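Long-range contacts in leucine--tRNA ligase (Agrobacterium radiobacter, PDB 5AH5), which probably joins leucine to its cognate tRNA at the expense of ATP, as a zinc-containing class I aminoacyl-tRNA synthetase that is also expected to deacylate mischarged tRNA: residues Asp567-Gln573 / Ile609-Asp613; Tyr3-Asp9 / His721-Glu725; Leu629-Asn633 / Leu708-Val712; Arg656-Arg660 / Arg747-Glu752. All blocks are in the same frame, centred on the assembly; numbering follows the deposited sequence.

Contact 1 (Asp567-Gln573 / Ile609-Asp613)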
loop_
_atom_site.group_PDB
_atom_site.type_symbol
_atom_site.label_atom_id
_atom_site.label_comp_id
_atom_site.label_asym_id
_atom_site.label_seq_id
_atom_site.Cartn_x
_atom_site.Cartn_y
_atom_site.Cartn_z
ATOM N N ASP B 567 -10.676 15.835 9.526
ATOM C CA ASP B 567 -10.932 16.737 10.676
ATOM C C ASP B 567 -12.274 16.309 11.368
ATOM O O ASP B 567 -12.875 15.319 10.957
ATOM C CB ASP B 567 -10.877 18.225 10.273
ATOM C CG ASP B 567 -12.125 18.687 9.465
ATOM O OD1 ASP B 567 -13.164 17.939 9.410
ATOM O OD2 ASP B 567 -12.022 19.805 8.871
ATOM N N VAL B 568 -12.698 17.022 12.415
ATOM C CA VAL B 568 -13.926 16.667 13.168
ATOM C C VAL B 568 -15.188 16.596 12.356
ATOM O O VAL B 568 -16.065 15.823 12.714
ATOM C CB VAL B 568 -14.270 17.620 14.352
ATOM C CG1 VAL B 568 -13.365 17.374 15.499
ATOM C CG2 VAL B 568 -14.288 19.101 13.974
ATOM N N HIS B 569 -15.266 17.384 11.277
ATOM C CA HIS B 569 -16.444 17.448 10.377
ATOM C C HIS B 569 -16.292 16.526 9.212
ATOM O O HIS B 569 -17.128 16.550 8.285
ATOM C CB HIS B 569 -16.670 18.885 9.803
ATOM C CG HIS B 569 -16.496 19.993 10.797
ATOM N ND1 HIS B 569 -17.464 20.323 11.725
ATOM C CD2 HIS B 569 -15.479 20.875 10.981
ATOM C CE1 HIS B 569 -17.039 21.338 12.457
ATOM N NE2 HIS B 569 -15.837 21.692 12.028
ATOM N N GLY B 570 -15.260 15.687 9.211
ATOM C CA GLY B 570 -15.097 14.712 8.110
ATOM C C GLY B 570 -14.462 15.298 6.857
ATOM O O GLY B 570 -14.476 14.661 5.786
ATOM N N ARG B 571 -13.855 16.477 6.948
ATOM C CA ARG B 571 -13.139 17.023 5.733
ATOM C C ARG B 571 -11.688 16.555 5.739
ATOM O O ARG B 571 -11.045 16.508 6.784
ATOM C CB ARG B 571 -13.148 18.538 5.703
ATOM C CG ARG B 571 -14.527 19.111 6.016
ATOM C CD ARG B 571 -14.462 20.628 5.996
ATOM N NE ARG B 571 -13.723 21.134 7.152
ATOM C CZ ARG B 571 -13.267 22.389 7.285
ATOM N NH1 ARG B 571 -13.467 23.324 6.337
ATOM N NH2 ARG B 571 -12.622 22.721 8.401
ATOM N N LYS B 572 -11.184 16.180 4.586
ATOM C CA LYS B 572 -9.716 16.011 4.438
ATOM C C LYS B 572 -8.941 17.191 5.099
ATOM O O LYS B 572 -9.363 18.372 5.027
ATOM C CB LYS B 572 -9.394 15.838 2.962
ATOM C CG LYS B 572 -7.928 15.778 2.653
ATOM C CD LYS B 572 -7.673 15.513 1.186
ATOM C CE LYS B 572 -6.220 15.838 0.855
ATOM N NZ LYS B 572 -5.827 15.085 -0.366
ATOM N N GLN B 573 -7.899 16.865 5.859
ATOM C CA GLN B 573 -7.035 17.860 6.471
ATOM C C GLN B 573 -6.151 18.464 5.395
ATOM O O GLN B 573 -5.688 17.744 4.492
ATOM C CB GLN B 573 -6.194 17.278 7.577
ATOM C CG GLN B 573 -7.051 16.658 8.681
ATOM C CD GLN B 573 -6.372 16.611 10.013
ATOM O OE1 GLN B 573 -5.203 16.979 10.154
ATOM N NE2 GLN B 573 -7.112 16.178 11.019
ATOM N N ILE B 609 -11.452 8.080 10.396
ATOM C CA ILE B 609 -11.599 8.717 11.678
ATOM C C ILE B 609 -11.804 10.201 11.449
ATOM O O ILE B 609 -11.004 10.839 10.689
ATOM C CB ILE B 609 -10.376 8.517 12.575
ATOM C CG1 ILE B 609 -10.281 7.075 13.047
ATOM C CG2 ILE B 609 -10.411 9.417 13.793
ATOM C CD1 ILE B 609 -9.062 6.697 13.851
ATOM N N ASN B 610 -12.809 10.772 12.124
ATOM C CA ASN B 610 -12.959 12.217 12.231
ATOM C C ASN B 610 -12.264 12.698 13.450
ATOM O O ASN B 610 -12.761 12.520 14.540
ATOM C CB ASN B 610 -14.436 12.639 12.152
ATOM C CG ASN B 610 -15.046 12.295 10.784
ATOM O OD1 ASN B 610 -14.343 12.052 9.813
ATOM N ND2 ASN B 610 -16.326 12.153 10.746
ATOM N N TRP B 611 -11.086 13.339 13.275
ATOM C CA TRP B 611 -10.219 13.584 14.399
ATOM C C TRP B 611 -10.741 14.746 15.229
ATOM O O TRP B 611 -11.061 15.782 14.667
ATOM C CB TRP B 611 -8.764 13.893 13.951
ATOM C CG TRP B 611 -7.951 14.397 15.063
ATOM C CD1 TRP B 611 -7.849 15.673 15.457
ATOM C CD2 TRP B 611 -7.155 13.626 15.974
ATOM N NE1 TRP B 611 -7.044 15.757 16.582
ATOM C CE2 TRP B 611 -6.601 14.503 16.891
ATOM C CE3 TRP B 611 -6.840 12.285 16.074
ATOM C CZ2 TRP B 611 -5.809 14.082 17.910
ATOM C CZ3 TRP B 611 -6.027 11.873 17.082
ATOM C CH2 TRP B 611 -5.536 12.741 17.988
ATOM N N GLU B 612 -10.783 14.568 16.554
ATOM C CA GLU B 612 -11.030 15.643 17.544
ATOM C C GLU B 612 -9.771 15.790 18.421
ATOM O O GLU B 612 -9.326 14.780 18.951
ATOM C CB GLU B 612 -12.209 15.240 18.460
ATOM C CG GLU B 612 -13.486 14.834 17.722
ATOM C CD GLU B 612 -14.372 13.834 18.456
ATOM O OE1 GLU B 612 -13.976 12.639 18.638
ATOM O OE2 GLU B 612 -15.499 14.249 18.806
ATOM N N ASP B 613 -9.225 17.000 18.606
ATOM C CA ASP B 613 -8.033 17.232 19.486
ATOM C C ASP B 613 -8.216 16.785 20.937
ATOM O O ASP B 613 -7.242 16.418 21.625
ATOM C CB ASP B 613 -7.611 18.702 19.544
ATOM C CG ASP B 613 -7.005 19.204 18.243
ATOM O OD1 ASP B 613 -5.771 18.997 18.012
ATOM O OD2 ASP B 613 -7.788 19.849 17.492
#
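Val568 presses its CG1 methyl against Trp611 O at 2.9 Å, unusually short for carbon and oxygen, and crosses Glu612 at about a right angle, Val568 CG1 to Glu612 CG 3.4 Å, approximate because Glu612 is poorly ordered. Asn610 CB rests 3.3 Å from Asp567 O, and Asn610 OD1 stands 3.2 Å from Gly570 CA. With CG anti to its carbonyl carbon (chi1 -64°), Asn610 carries its amide along the Asp567-Gly570 type I turn. Within that turn, Asp567 OD1 receives His569 N at 2.9 Å, an Asx turn, and Arg571 N on the opposite face of the carboxylate. Asp567 OD2 takes Arg571 NE at 2.8 Å on its syn lone pair, a salt bridge, and is also bonded to Asn579. Gln573 NE2 lies 4.1 Å from Trp611 CB; the Gln573 amide is bonded at both ends, OE1 by Thr581 N and NE2 to Asn566 O. The segment runs into what is probably the class I KMSKS loop, beginning at Lys572-Gln573 and including Lys575, a predicted ATP-binding residue; the Gln573 side chain is about 6 Å from the bound leucyl-sulfamoyl adenosine. Segment 567-573 leaves strand 565-566, the parallel partner of strand 609-610, and Trp611 packs among helices 48-66, 583-590 and 592-601.

Contact 2 (Tyr3-Asp9 / His721-Glu725)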
loop_
_atom_site.group_PDB
_atom_site.type_symbol
_atom_site.label_atom_id
_atom_site.label_comp_id
_atom_site.label_asym_id
_atom_site.label_seq_id
_atom_site.Cartn_x
_atom_site.Cartn_y
_atom_site.Cartn_z
ATOM N N TYR B 3 0.220 9.977 35.700
ATOM C CA TYR B 3 1.406 9.598 34.888
ATOM C C TYR B 3 1.920 10.869 34.195
ATOM O O TYR B 3 1.195 11.499 33.427
ATOM C CB TYR B 3 1.062 8.543 33.836
ATOM C CG TYR B 3 2.187 8.246 32.859
ATOM C CD1 TYR B 3 3.394 7.707 33.313
ATOM C CD2 TYR B 3 2.060 8.565 31.480
ATOM C CE1 TYR B 3 4.435 7.423 32.442
ATOM C CE2 TYR B 3 3.108 8.315 30.598
ATOM C CZ TYR B 3 4.279 7.707 31.078
ATOM O OH TYR B 3 5.310 7.461 30.247
ATOM N N ASP B 4 3.152 11.236 34.500
ATOM C CA ASP B 4 3.821 12.401 33.914
ATOM C C ASP B 4 4.504 12.022 32.588
ATOM O O ASP B 4 5.711 11.793 32.508
ATOM C CB ASP B 4 4.820 12.949 34.924
ATOM C CG ASP B 4 5.582 14.185 34.430
ATOM O OD1 ASP B 4 5.090 14.978 33.609
ATOM O OD2 ASP B 4 6.691 14.370 34.936
ATOM N N HIS B 5 3.688 11.976 31.543
ATOM C CA HIS B 5 4.138 11.632 30.180
ATOM C C HIS B 5 5.229 12.595 29.626
ATOM O O HIS B 5 6.053 12.173 28.849
ATOM C CB HIS B 5 2.907 11.583 29.212
ATOM C CG HIS B 5 2.114 12.853 29.172
ATOM N ND1 HIS B 5 0.963 13.048 29.908
ATOM C CD2 HIS B 5 2.326 14.007 28.501
ATOM C CE1 HIS B 5 0.482 14.257 29.674
ATOM N NE2 HIS B 5 1.304 14.871 28.835
ATOM N N ARG B 6 5.189 13.866 30.036
ATOM C CA ARG B 6 6.101 14.909 29.545
ATOM C C ARG B 6 7.555 14.665 29.976
ATOM O O ARG B 6 8.447 15.203 29.370
ATOM C CB ARG B 6 5.667 16.296 30.004
ATOM C CG ARG B 6 4.407 16.866 29.362
ATOM C CD ARG B 6 4.039 18.201 30.029
ATOM N NE ARG B 6 2.702 18.715 29.703
ATOM C CZ ARG B 6 1.556 18.315 30.272
ATOM N NH1 ARG B 6 1.528 17.359 31.203
ATOM N NH2 ARG B 6 0.404 18.864 29.893
ATOM N N SER B 7 7.799 13.891 31.027
ATOM C CA SER B 7 9.149 13.420 31.274
ATOM C C SER B 7 9.269 11.926 31.101
ATOM O O SER B 7 10.327 11.469 30.690
ATOM C CB SER B 7 9.652 13.876 32.651
ATOM O OG SER B 7 8.727 13.575 33.661
ATOM N N ARG B 8 8.204 11.155 31.370
ATOM C CA ARG B 8 8.367 9.702 31.459
ATOM C C ARG B 8 8.391 9.028 30.128
ATOM O O ARG B 8 9.100 8.025 29.973
ATOM C CB ARG B 8 7.333 9.065 32.424
ATOM C CG ARG B 8 7.530 9.492 33.902
ATOM C CD ARG B 8 8.907 9.197 34.518
ATOM N NE ARG B 8 9.048 7.782 34.808
ATOM C CZ ARG B 8 10.131 7.168 35.323
ATOM N NH1 ARG B 8 11.236 7.800 35.597
ATOM N NH2 ARG B 8 10.094 5.850 35.554
ATOM N N ASP B 9 7.634 9.532 29.158
ATOM C CA ASP B 9 7.674 8.960 27.792
ATOM C C ASP B 9 9.124 8.921 27.306
ATOM O O ASP B 9 9.626 7.873 26.834
ATOM C CB ASP B 9 6.800 9.768 26.785
ATOM C CG ASP B 9 5.297 9.541 26.973
ATOM O OD1 ASP B 9 4.898 8.756 27.855
ATOM O OD2 ASP B 9 4.490 10.163 26.275
ATOM N N HIS B 721 4.635 3.023 26.878
ATOM C CA HIS B 721 5.310 3.845 27.891
ATOM C C HIS B 721 4.717 3.657 29.289
ATOM O O HIS B 721 5.428 3.432 30.288
ATOM C CB HIS B 721 5.234 5.367 27.544
ATOM C CG HIS B 721 5.704 5.705 26.152
ATOM N ND1 HIS B 721 4.885 5.621 25.043
ATOM C CD2 HIS B 721 6.905 6.155 25.708
ATOM C CE1 HIS B 721 5.563 6.008 23.980
ATOM N NE2 HIS B 721 6.802 6.292 24.350
ATOM N N ILE B 722 3.400 3.829 29.357
ATOM C CA ILE B 722 2.653 3.578 30.590
ATOM C C ILE B 722 2.867 2.144 31.054
ATOM O O ILE B 722 2.926 1.854 32.224
ATOM C CB ILE B 722 1.135 3.831 30.351
ATOM C CG1 ILE B 722 0.817 5.280 30.722
ATOM C CG2 ILE B 722 0.246 2.883 31.148
ATOM C CD1 ILE B 722 -0.375 5.882 29.969
ATOM N N SER B 723 2.959 1.238 30.129
ATOM C CA SER B 723 3.191 -0.158 30.484
ATOM C C SER B 723 4.520 -0.402 31.174
ATOM O O SER B 723 4.567 -1.182 32.133
ATOM C CB SER B 723 3.056 -1.033 29.268
ATOM O OG SER B 723 1.706 -1.003 28.845
ATOM N N GLU B 724 5.591 0.251 30.688
ATOM C CA GLU B 724 6.875 0.170 31.331
ATOM C C GLU B 724 6.766 0.796 32.687
ATOM O O GLU B 724 7.331 0.268 33.630
ATOM C CB GLU B 724 8.014 0.885 30.539
ATOM C CG GLU B 724 8.369 0.259 29.206
ATOM C CD GLU B 724 8.956 -1.152 29.264
ATOM O OE1 GLU B 724 9.225 -1.607 30.378
ATOM O OE2 GLU B 724 9.065 -1.855 28.193
ATOM N N GLU B 725 6.045 1.910 32.801
ATOM C CA GLU B 725 5.970 2.590 34.080
ATOM C C GLU B 725 5.350 1.622 35.117
ATOM O O GLU B 725 5.843 1.482 36.223
ATOM C CB GLU B 725 5.078 3.849 33.954
ATOM C CG GLU B 725 4.999 4.768 35.172
ATOM C CD GLU B 725 6.192 5.704 35.328
ATOM O OE1 GLU B 725 7.058 5.814 34.419
ATOM O OE2 GLU B 725 6.232 6.391 36.358
HETATM O O HOH W 1 4.548 9.278 36.273
#
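Arg8 and Glu725 form a salt bridge in which two nitrogens converge on one oxygen. Arg8 NE reaches Glu725 OE1 at 2.8 Å and 166°, meeting the syn lone pair of OE1, whereas Arg8 NH2 comes to the same oxygen from above the carboxylate plane at 3.2 Å. OE1 lies in the guanidinium plane, yet the two flat groups are 84° apart; bends at chi2 and chi3 curl the arginine into this side-on grip. Trp12 is a further donor to OE1, so three N-H groups converge on it. Water 1 joins Asp4 N to Glu725 OE2, the latter bond weak. Tyr3 OH donates to Asp9 OD1 at 2.8 Å, on the anti lone pair, which fixes the outer end of the phenol ring. Ile722 CG1 sits over one ring face, 3.9 Å from the centroid of Tyr3, a CH-pi contact, while Glu725 OE1 lies at the ring edge. Asp9 OD1 approaches His721 CB at 3.4 Å and Asp9 CG lies over one face of the imidazole, whose ND1 is bonded to Asp593. Helix 5-19 is thus laid against helix 720-729 of the anticodon-binding domain, with helix 617-632 alongside: Leu623 touches Ile722 and Arg620 bonds Tyr3 O.

Contact 3 (Leu629-Asn633 / Leu708-Val712)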
loop_
_atom_site.group_PDB
_atom_site.type_symbol
_atom_site.label_atom_id
_atom_site.label_comp_id
_atom_site.label_asym_id
_atom_site.label_seq_id
_atom_site.Cartn_x
_atom_site.Cartn_y
_atom_site.Cartn_z
ATOM N N LEU B 629 -5.581 0.915 39.224
ATOM C CA LEU B 629 -5.656 -0.511 39.534
ATOM C C LEU B 629 -4.309 -1.029 40.021
ATOM O O LEU B 629 -4.248 -1.831 40.958
ATOM C CB LEU B 629 -6.095 -1.270 38.282
ATOM C CG LEU B 629 -6.476 -2.716 38.384
ATOM C CD1 LEU B 629 -7.669 -2.934 39.344
ATOM C CD2 LEU B 629 -6.745 -3.280 36.993
ATOM N N PHE B 630 -3.211 -0.540 39.450
ATOM C CA PHE B 630 -1.898 -0.857 40.009
ATOM C C PHE B 630 -1.623 -0.223 41.380
ATOM O O PHE B 630 -1.169 -0.922 42.323
ATOM C CB PHE B 630 -0.740 -0.520 39.031
ATOM C CG PHE B 630 -0.440 -1.619 38.079
ATOM C CD1 PHE B 630 -1.342 -1.964 37.115
ATOM C CD2 PHE B 630 0.755 -2.336 38.178
ATOM C CE1 PHE B 630 -1.073 -2.994 36.228
ATOM C CE2 PHE B 630 1.033 -3.352 37.300
ATOM C CZ PHE B 630 0.131 -3.683 36.326
ATOM N N THR B 631 -1.854 1.075 41.496
ATOM C CA THR B 631 -1.572 1.817 42.753
ATOM C C THR B 631 -2.506 1.384 43.885
ATOM O O THR B 631 -2.130 1.449 45.023
ATOM C CB THR B 631 -1.697 3.364 42.588
ATOM O OG1 THR B 631 -2.867 3.656 41.830
ATOM C CG2 THR B 631 -0.542 3.939 41.855
ATOM N N ASN B 632 -3.726 0.971 43.570
ATOM C CA ASN B 632 -4.586 0.371 44.583
ATOM C C ASN B 632 -4.056 -0.982 45.116
ATOM O O ASN B 632 -4.306 -1.296 46.275
ATOM C CB ASN B 632 -6.004 0.194 44.055
ATOM C CG ASN B 632 -6.740 1.528 43.879
ATOM O OD1 ASN B 632 -6.233 2.611 44.229
ATOM N ND2 ASN B 632 -7.913 1.452 43.291
ATOM N N ASN B 633 -3.305 -1.741 44.297
ATOM C CA ASN B 633 -2.907 -3.131 44.604
ATOM C C ASN B 633 -1.425 -3.372 44.784
ATOM O O ASN B 633 -0.928 -4.499 44.693
ATOM C CB ASN B 633 -3.488 -4.031 43.522
ATOM C CG ASN B 633 -4.985 -4.089 43.614
ATOM O OD1 ASN B 633 -5.491 -4.522 44.625
ATOM N ND2 ASN B 633 -5.697 -3.642 42.589
ATOM N N LEU B 708 -2.509 -8.649 36.840
ATOM C CA LEU B 708 -2.151 -7.286 36.641
ATOM C C LEU B 708 -0.884 -7.208 35.780
ATOM O O LEU B 708 -0.828 -6.407 34.866
ATOM C CB LEU B 708 -1.908 -6.611 37.988
ATOM C CG LEU B 708 -3.173 -6.361 38.847
ATOM C CD1 LEU B 708 -2.753 -5.823 40.184
ATOM C CD2 LEU B 708 -4.128 -5.396 38.204
ATOM N N ARG B 709 0.118 -8.022 36.100
ATOM C CA ARG B 709 1.327 -8.120 35.304
ATOM C C ARG B 709 1.025 -8.659 33.896
ATOM O O ARG B 709 1.569 -8.179 32.912
ATOM C CB ARG B 709 2.392 -8.951 36.017
ATOM C CG ARG B 709 2.899 -8.216 37.236
ATOM C CD ARG B 709 4.368 -8.425 37.510
ATOM N NE ARG B 709 4.722 -7.733 38.753
ATOM C CZ ARG B 709 4.595 -8.249 39.978
ATOM N NH1 ARG B 709 4.063 -9.469 40.161
ATOM N NH2 ARG B 709 4.958 -7.538 41.013
ATOM N N LEU B 710 0.063 -9.551 33.791
ATOM C CA LEU B 710 -0.327 -10.056 32.502
ATOM C C LEU B 710 -1.034 -8.975 31.680
ATOM O O LEU B 710 -0.779 -8.861 30.491
ATOM C CB LEU B 710 -1.175 -11.286 32.688
ATOM C CG LEU B 710 -1.257 -12.408 31.677
ATOM C CD1 LEU B 710 0.130 -12.919 31.265
ATOM C CD2 LEU B 710 -2.106 -13.549 32.276
ATOM N N LEU B 711 -1.880 -8.173 32.331
ATOM C CA LEU B 711 -2.612 -7.087 31.722
ATOM C C LEU B 711 -1.636 -6.074 31.051
ATOM O O LEU B 711 -1.861 -5.661 29.948
ATOM C CB LEU B 711 -3.436 -6.326 32.789
ATOM C CG LEU B 711 -4.246 -5.103 32.358
ATOM C CD1 LEU B 711 -5.051 -5.461 31.153
ATOM C CD2 LEU B 711 -5.153 -4.587 33.460
ATOM N N VAL B 712 -0.601 -5.686 31.770
ATOM C CA VAL B 712 0.410 -4.724 31.271
ATOM C C VAL B 712 1.281 -5.320 30.153
ATOM O O VAL B 712 1.744 -4.577 29.232
ATOM C CB VAL B 712 1.166 -4.178 32.476
ATOM C CG1 VAL B 712 2.645 -3.986 32.243
ATOM C CG2 VAL B 712 0.498 -2.884 32.890
#
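Leu708 and Leu629 supply the centre of the apolar packing. Leu629, with CG anti to its backbone N (chi1 -170°), turns its branch to Leu708 CD2, which lies 3.6 Å from Leu629 CG and reaches Leu629 CD2 as well, whereas the other methyl, Leu708 CD1, meets Asn633 CB at 3.9 Å. The branch of Leu708 therefore straddles the end of helix 617-632, one methyl on each residue. One turn further along, Leu711 CD2 comes to 4.1 Å from Leu629 CD2, the two side chains crossing at about a right angle. Phe630 adds to the apolar packing: its CZ lies 3.5 Å from Val712 CG2. Among mixed contacts, the same CZ meets Leu708 O at 3.2 Å, with the oxygen at the ring edge near its plane; that oxygen already accepts the helical bond from Val712 N. The polar interactions stay within each segment or lead elsewhere. Asn633 ND2 donates to Leu629 O at 2.8 Å and 147°, in the carbonyl plane, and so ties the helix's last turn together. Arg709 directs its guanidinium to backbone carbonyls beyond the contact, among them those of Ser730 and Leu637. Leu692 and Tyr693 of helix 678-695 and Leu726 of helix 720-729 extend the apolar cluster. Such buried, leucine-rich helix-on-helix packing is what forms the core of the helical-bundle anticodon-binding domain of class Ia synthetases.

Contact 4 (Arg656-Arg660 / Arg747-Glu752); sequences REIAR and RLVQAE
The guanidinium of Arg656 has Ala751 CA over one face, 3.9 Å above its plane and offset toward the rim, and Arg747 O together with Leu748 CA at its edge. Its NH1 donates to Arg747 O at 2.8 Å, a weak bond bent to 129°, and stands 3.1 Å from Gln750 O. Bends at chi2 (-91°) and chi3 fold the arginine back so that its flat end enters the curve of the loop. The carboxylate of Glu752 is nearly coplanar with that group, yet its OE2 remains 4.4 Å from Arg656 NE, too far for a salt bridge. The guanidinium of Arg660 has Val749 O at its edge, while NH1 is held by Glu657 in a salt bridge within the helix. The Arg660 chain packs through CD on Ala751 CB; its backbone CA makes a CH...O contact of 3.2 Å with Leu748 O. Ala659 CB touches Leu748 CD2 at 3.9 Å. Water 2 donates to both Arg656 O and Leu748 O, the latter at 2.6 Å, joining two carbonyls that could not bond each other directly. With the direct bond weak, the polar hold probably rests on this water bridge and on arginine charge near main-chain oxygens, not side-chain pairing.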
loop_
_atom_site.group_PDB
_atom_site.type_symbol
_atom_site.label_atom_id
_atom_site.label_comp_id
_atom_site.label_asym_id
_atom_site.label_seq_id
_atom_site.Cartn_x
_atom_site.Cartn_y
_atom_site.Cartn_z
ATOM N N ARG B 656 -10.284 -19.074 39.151
ATOM C CA ARG B 656 -10.373 -19.786 37.900
ATOM C C ARG B 656 -11.233 -19.077 36.881
ATOM O O ARG B 656 -11.118 -19.377 35.677
ATOM C CB ARG B 656 -10.908 -21.215 38.123
ATOM C CG ARG B 656 -9.890 -22.176 38.710
ATOM C CD ARG B 656 -9.123 -22.914 37.624
ATOM N NE ARG B 656 -9.866 -24.057 37.078
ATOM C CZ ARG B 656 -9.656 -24.622 35.885
ATOM N NH1 ARG B 656 -8.727 -24.160 35.053
ATOM N NH2 ARG B 656 -10.396 -25.664 35.512
ATOM N N GLU B 657 -12.147 -18.211 37.326
ATOM C CA GLU B 657 -12.900 -17.413 36.370
ATOM C C GLU B 657 -11.975 -16.314 35.820
ATOM O O GLU B 657 -11.968 -16.060 34.614
ATOM C CB GLU B 657 -14.159 -16.802 36.944
ATOM C CG GLU B 657 -15.033 -16.038 35.930
ATOM C CD GLU B 657 -15.415 -16.845 34.676
ATOM O OE1 GLU B 657 -15.571 -18.097 34.751
ATOM O OE2 GLU B 657 -15.571 -16.222 33.594
ATOM N N ILE B 658 -11.222 -15.709 36.721
ATOM C CA ILE B 658 -10.252 -14.693 36.365
ATOM C C ILE B 658 -9.212 -15.308 35.426
ATOM O O ILE B 658 -9.030 -14.815 34.305
ATOM C CB ILE B 658 -9.602 -14.045 37.597
ATOM C CG1 ILE B 658 -10.650 -13.229 38.353
ATOM C CG2 ILE B 658 -8.437 -13.131 37.180
ATOM C CD1 ILE B 658 -10.229 -12.783 39.748
ATOM N N ALA B 659 -8.607 -16.428 35.846
ATOM C CA ALA B 659 -7.521 -17.053 35.086
ATOM C C ALA B 659 -7.973 -17.382 33.687
ATOM O O ALA B 659 -7.279 -17.130 32.722
ATOM C CB ALA B 659 -6.990 -18.279 35.788
ATOM N N ARG B 660 -9.177 -17.895 33.584
ATOM C CA ARG B 660 -9.741 -18.204 32.316
ATOM C C ARG B 660 -9.922 -17.006 31.384
ATOM O O ARG B 660 -9.756 -17.153 30.159
ATOM C CB ARG B 660 -11.089 -18.871 32.498
ATOM C CG ARG B 660 -11.774 -19.131 31.169
ATOM C CD ARG B 660 -13.006 -20.011 31.236
ATOM N NE ARG B 660 -13.903 -19.559 30.182
ATOM C CZ ARG B 660 -14.812 -18.602 30.326
ATOM N NH1 ARG B 660 -15.009 -18.017 31.511
ATOM N NH2 ARG B 660 -15.541 -18.232 29.272
ATOM N N ARG B 747 -4.191 -25.449 30.736
ATOM C CA ARG B 747 -4.848 -25.850 32.004
ATOM C C ARG B 747 -5.868 -24.802 32.501
ATOM O O ARG B 747 -6.783 -25.171 33.237
ATOM C CB ARG B 747 -3.857 -26.090 33.183
ATOM C CG ARG B 747 -2.617 -26.954 32.961
ATOM C CD ARG B 747 -2.592 -28.286 33.708
ATOM N NE ARG B 747 -2.961 -28.205 35.122
ATOM C CZ ARG B 747 -2.132 -28.222 36.174
ATOM N NH1 ARG B 747 -0.802 -28.314 36.051
ATOM N NH2 ARG B 747 -2.655 -28.124 37.394
ATOM N N LEU B 748 -5.701 -23.513 32.161
ATOM C CA LEU B 748 -6.573 -22.479 32.731
ATOM C C LEU B 748 -7.641 -21.964 31.817
ATOM O O LEU B 748 -8.459 -21.172 32.246
ATOM C CB LEU B 748 -5.745 -21.367 33.297
ATOM C CG LEU B 748 -4.853 -21.814 34.430
ATOM C CD1 LEU B 748 -3.754 -20.807 34.642
ATOM C CD2 LEU B 748 -5.684 -21.987 35.719
ATOM N N VAL B 749 -7.700 -22.487 30.603
ATOM C CA VAL B 749 -8.593 -22.009 29.558
ATOM C C VAL B 749 -10.062 -22.376 29.734
ATOM O O VAL B 749 -10.943 -21.592 29.310
ATOM C CB VAL B 749 -8.121 -22.540 28.167
ATOM C CG1 VAL B 749 -9.150 -22.311 27.051
ATOM C CG2 VAL B 749 -6.816 -21.870 27.813
ATOM N N GLN B 750 -10.355 -23.576 30.261
ATOM C CA GLN B 750 -11.753 -23.907 30.658
ATOM C C GLN B 750 -11.753 -23.742 32.121
ATOM O O GLN B 750 -10.808 -24.161 32.778
ATOM C CB GLN B 750 -12.148 -25.333 30.355
ATOM C CG GLN B 750 -12.156 -25.714 28.887
ATOM C CD GLN B 750 -12.021 -27.218 28.706
ATOM O OE1 GLN B 750 -11.174 -27.868 29.344
ATOM N NE2 GLN B 750 -12.855 -27.784 27.836
ATOM N N ALA B 751 -12.799 -23.123 32.644
ATOM C CA ALA B 751 -13.016 -23.093 34.079
ATOM C C ALA B 751 -13.801 -24.397 34.397
ATOM O O ALA B 751 -13.889 -25.305 33.548
ATOM C CB ALA B 751 -13.796 -21.842 34.492
ATOM N N GLU B 752 -14.339 -24.457 35.606
ATOM C CA GLU B 752 -14.998 -25.639 36.112
ATOM C C GLU B 752 -16.392 -25.823 35.469
ATOM O O GLU B 752 -16.803 -26.942 35.285
ATOM C CB GLU B 752 -15.069 -25.575 37.655
ATOM C CG GLU B 752 -13.683 -25.493 38.331
ATOM C CD GLU B 752 -13.726 -25.161 39.833
ATOM O OE1 GLU B 752 -14.764 -25.428 40.482
ATOM O OE2 GLU B 752 -12.715 -24.631 40.373
HETATM O O HOH W 2 -9.255 -21.155 34.745
#

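From the N terminus, 3-9 opens contact 2, whose second half arrives only at 721-725; this long loop encloses contacts 1 and 3. Contact 1 closes at 609-613, so it precedes contact 3 in series, strand 609-610 leading into helix 617-632. Contact 4 opens at 656-660, inside contact 3, and closes at 747-752, beyond contact 2, thus crossing both. Contacts 2 and 3 touch directly, Ser723 O to Val712 CG1 at 3.4 Å, whereas contact 1 stands about 11 Å from contact 2 at the nearest atoms. Contact 2 ties the N-terminal helix to the helical bundle, contact 3 joins helices within it and contact 4 adds the linker before strand 753-760; contact 1 lies apart beside the ligand pocket.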